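Local coordinates for protein laccase (Uncultured bacterium, PDB 4F7K) that probably oxidises phenolic and related substrates at the expense of molecular oxygen, as a multicopper oxidase of the laccase type, at residues G246-T251 and P255-E260. Residues are numbered along the deposited sequence; the frame is centred on the assembly and turned at random.
Sequences GFVFPT and PYLLGE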
loop_
_atom_site.group_PDB
_atom_site.type_symbol
_atom_site.label_atom_id
_atom_site.label_comp_id
_atom_site.label_asym_id
_atom_site.label_seq_id
_atom_site.Cartn_x
_atom_site.Cartn_y
_atom_site.Cartn_z
ATOM N N GLY A 246 -12.593 -16.218 -1.615
ATOM C CA GLY A 246 -11.218 -16.700 -1.370
ATOM C C GLY A 246 -10.186 -15.841 -2.075
ATOM O O GLY A 246 -10.420 -15.393 -3.215
ATOM N N PHE A 247 -9.074 -15.593 -1.377
ATOM C CA PHE A 247 -7.916 -14.881 -1.894
ATOM C C PHE A 247 -6.765 -15.875 -2.076
ATOM O O PHE A 247 -6.187 -16.396 -1.093
ATOM C CB PHE A 247 -7.517 -13.749 -0.926
ATOM C CG PHE A 247 -8.574 -12.682 -0.786
ATOM C CD1 PHE A 247 -8.636 -11.632 -1.688
ATOM C CD2 PHE A 247 -9.543 -12.765 0.218
ATOM C CE1 PHE A 247 -9.628 -10.645 -1.571
ATOM C CE2 PHE A 247 -10.549 -11.789 0.329
ATOM C CZ PHE A 247 -10.591 -10.735 -0.581
ATOM N N VAL A 248 -6.432 -16.146 -3.329
ATOM C CA VAL A 248 -5.526 -17.221 -3.642
ATOM C C VAL A 248 -4.195 -16.753 -4.219
ATOM O O VAL A 248 -4.140 -15.877 -5.051
ATOM C CB VAL A 248 -6.212 -18.308 -4.537
ATOM C CG1 VAL A 248 -5.225 -19.407 -4.943
ATOM C CG2 VAL A 248 -7.368 -18.945 -3.783
ATOM N N PHE A 249 -3.123 -17.383 -3.742
ATOM C CA PHE A 249 -1.797 -17.195 -4.278
ATOM C C PHE A 249 -1.464 -18.449 -5.114
ATOM O O PHE A 249 -1.120 -19.506 -4.566
ATOM C CB PHE A 249 -0.832 -16.969 -3.109
ATOM C CG PHE A 249 0.611 -16.777 -3.500
ATOM C CD1 PHE A 249 1.555 -16.538 -2.522
ATOM C CD2 PHE A 249 1.037 -16.873 -4.799
ATOM C CE1 PHE A 249 2.911 -16.390 -2.840
ATOM C CE2 PHE A 249 2.399 -16.722 -5.122
ATOM C CZ PHE A 249 3.320 -16.471 -4.125
ATOM N N PRO A 250 -1.589 -18.338 -6.442
ATOM C CA PRO A 250 -1.393 -19.470 -7.317
ATOM C C PRO A 250 0.095 -19.785 -7.407
ATOM O O PRO A 250 0.917 -18.870 -7.486
ATOM C CB PRO A 250 -1.937 -18.962 -8.663
ATOM C CG PRO A 250 -1.675 -17.491 -8.630
ATOM C CD PRO A 250 -1.667 -17.070 -7.189
ATOM N N THR A 251 0.444 -21.059 -7.314
ATOM C CA THR A 251 1.837 -21.457 -7.384
ATOM C C THR A 251 1.996 -22.737 -8.196
ATOM O O THR A 251 1.034 -23.494 -8.399
ATOM C CB THR A 251 2.453 -21.746 -5.982
ATOM O OG1 THR A 251 2.146 -23.109 -5.602
ATOM C CG2 THR A 251 1.993 -20.697 -4.890
ATOM N N PRO A 255 -2.468 -24.060 -5.559
ATOM C CA PRO A 255 -2.956 -22.841 -4.916
ATOM C C PRO A 255 -2.650 -22.793 -3.417
ATOM O O PRO A 255 -2.766 -23.784 -2.694
ATOM C CB PRO A 255 -4.491 -22.885 -5.146
ATOM C CG PRO A 255 -4.826 -24.278 -5.481
ATOM C CD PRO A 255 -3.564 -24.865 -6.134
ATOM N N TYR A 256 -2.237 -21.636 -2.961
ATOM C CA TYR A 256 -2.049 -21.400 -1.536
ATOM C C TYR A 256 -3.201 -20.487 -1.071
ATOM O O TYR A 256 -3.398 -19.413 -1.637
ATOM C CB TYR A 256 -0.677 -20.726 -1.327
ATOM C CG TYR A 256 -0.373 -20.382 0.113
ATOM C CD1 TYR A 256 0.350 -21.266 0.908
ATOM C CD2 TYR A 256 -0.801 -19.186 0.672
ATOM C CE1 TYR A 256 0.622 -20.978 2.218
ATOM C CE2 TYR A 256 -0.526 -18.883 2.007
ATOM C CZ TYR A 256 0.183 -19.796 2.756
ATOM O OH TYR A 256 0.481 -19.547 4.038
ATOM N N LEU A 257 -3.964 -20.885 -0.060
ATOM C CA LEU A 257 -5.050 -20.002 0.420
ATOM C C LEU A 257 -4.549 -18.934 1.413
ATOM O O LEU A 257 -4.149 -19.278 2.530
ATOM C CB LEU A 257 -6.213 -20.816 1.039
ATOM C CG LEU A 257 -7.499 -20.078 1.458
ATOM C CD1 LEU A 257 -8.172 -19.412 0.258
ATOM C CD2 LEU A 257 -8.496 -21.056 2.144
ATOM N N LEU A 258 -4.561 -17.661 0.977
ATOM C CA LEU A 258 -4.215 -16.479 1.818
ATOM C C LEU A 258 -5.257 -16.183 2.899
ATOM O O LEU A 258 -4.925 -15.778 4.014
ATOM C CB LEU A 258 -4.046 -15.230 0.958
ATOM C CG LEU A 258 -2.984 -15.301 -0.142
ATOM C CD1 LEU A 258 -3.126 -14.102 -1.108
ATOM C CD2 LEU A 258 -1.618 -15.306 0.507
ATOM N N GLY A 259 -6.524 -16.379 2.550
ATOM C CA GLY A 259 -7.605 -16.181 3.498
ATOM C C GLY A 259 -8.921 -16.142 2.758
ATOM O O GLY A 259 -8.952 -16.271 1.535
ATOM N N GLU A 260 -10.004 -15.951 3.507
ATOM C CA GLU A 260 -11.351 -15.964 2.949
ATOM C C GLU A 260 -12.336 -15.103 3.728
ATOM O O GLU A 260 -12.092 -14.716 4.871
ATOM C CB GLU A 260 -11.873 -17.403 2.797
ATOM C CG GLU A 260 -11.852 -18.235 4.064
ATOM C CD GLU A 260 -11.937 -19.722 3.771
ATOM O OE1 GLU A 260 -11.770 -20.116 2.593
ATOM O OE2 GLU A 260 -12.189 -20.500 4.718
#
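Phe249 and Tyr256 pair across an antiparallel β-hairpin in the second cupredoxin-like domain, and a few residues farther on the same ladder is interrupted by a β bulge. Beside the turn the pairing is regular: Phe249 N reaches Tyr256 O at 2.9 Å on a nearly straight bond, and Tyr256 N returns to Phe249 O, coming from above the carbonyl plane. Farther along, Phe247 faces two residues at once. Its carbonyl O accepts a bent bond from Leu258 N (2.9 Å), whereas its N-H reaches past to Gly259 O (3.0 Å). Leu258 is the extra residue, with helix-like backbone angles that break the extended run.

The bulge also tips Leu258 over the partner strand. With CG beside its own backbone N (chi1 -58°), the side chain lies alongside the Phe247 carbonyl, CB 3.2 Å from Phe247 O, and sets CG 4.0 Å from Phe249 CB. Lacking CG and both methyls, an alanine here would probably leave Phe249 CB without that neighbour and open a gap towards Ile137. On the other side of the hairpin Val248 spreads its two methyls: CG1 meets Pro255 CB at 3.6 Å, the two side chains lying side by side, while CG2 touches Leu257 CD1 (4.1 Å), whose side chain crosses it at about a right angle. At the turn, Thr251 CG2 sits over one face of the Phe249 ring, toward its rim, and Thr251 OG1 bonds to Gly254 O.

Strand 256-261 ends its four-stranded antiparallel sheet, whereas strand 245-249 is bonded on its other flank to strand 197-202. Phe247 packs on Ile135, Leu186 and Leu188, and Leu258 on Ile137, against the six-stranded sheet; Tyr256 OH bonds to Ala168 N and the Leu258 backbone to that of Ala170, fastening the hairpin to strand 167-173 at that sheet's edge.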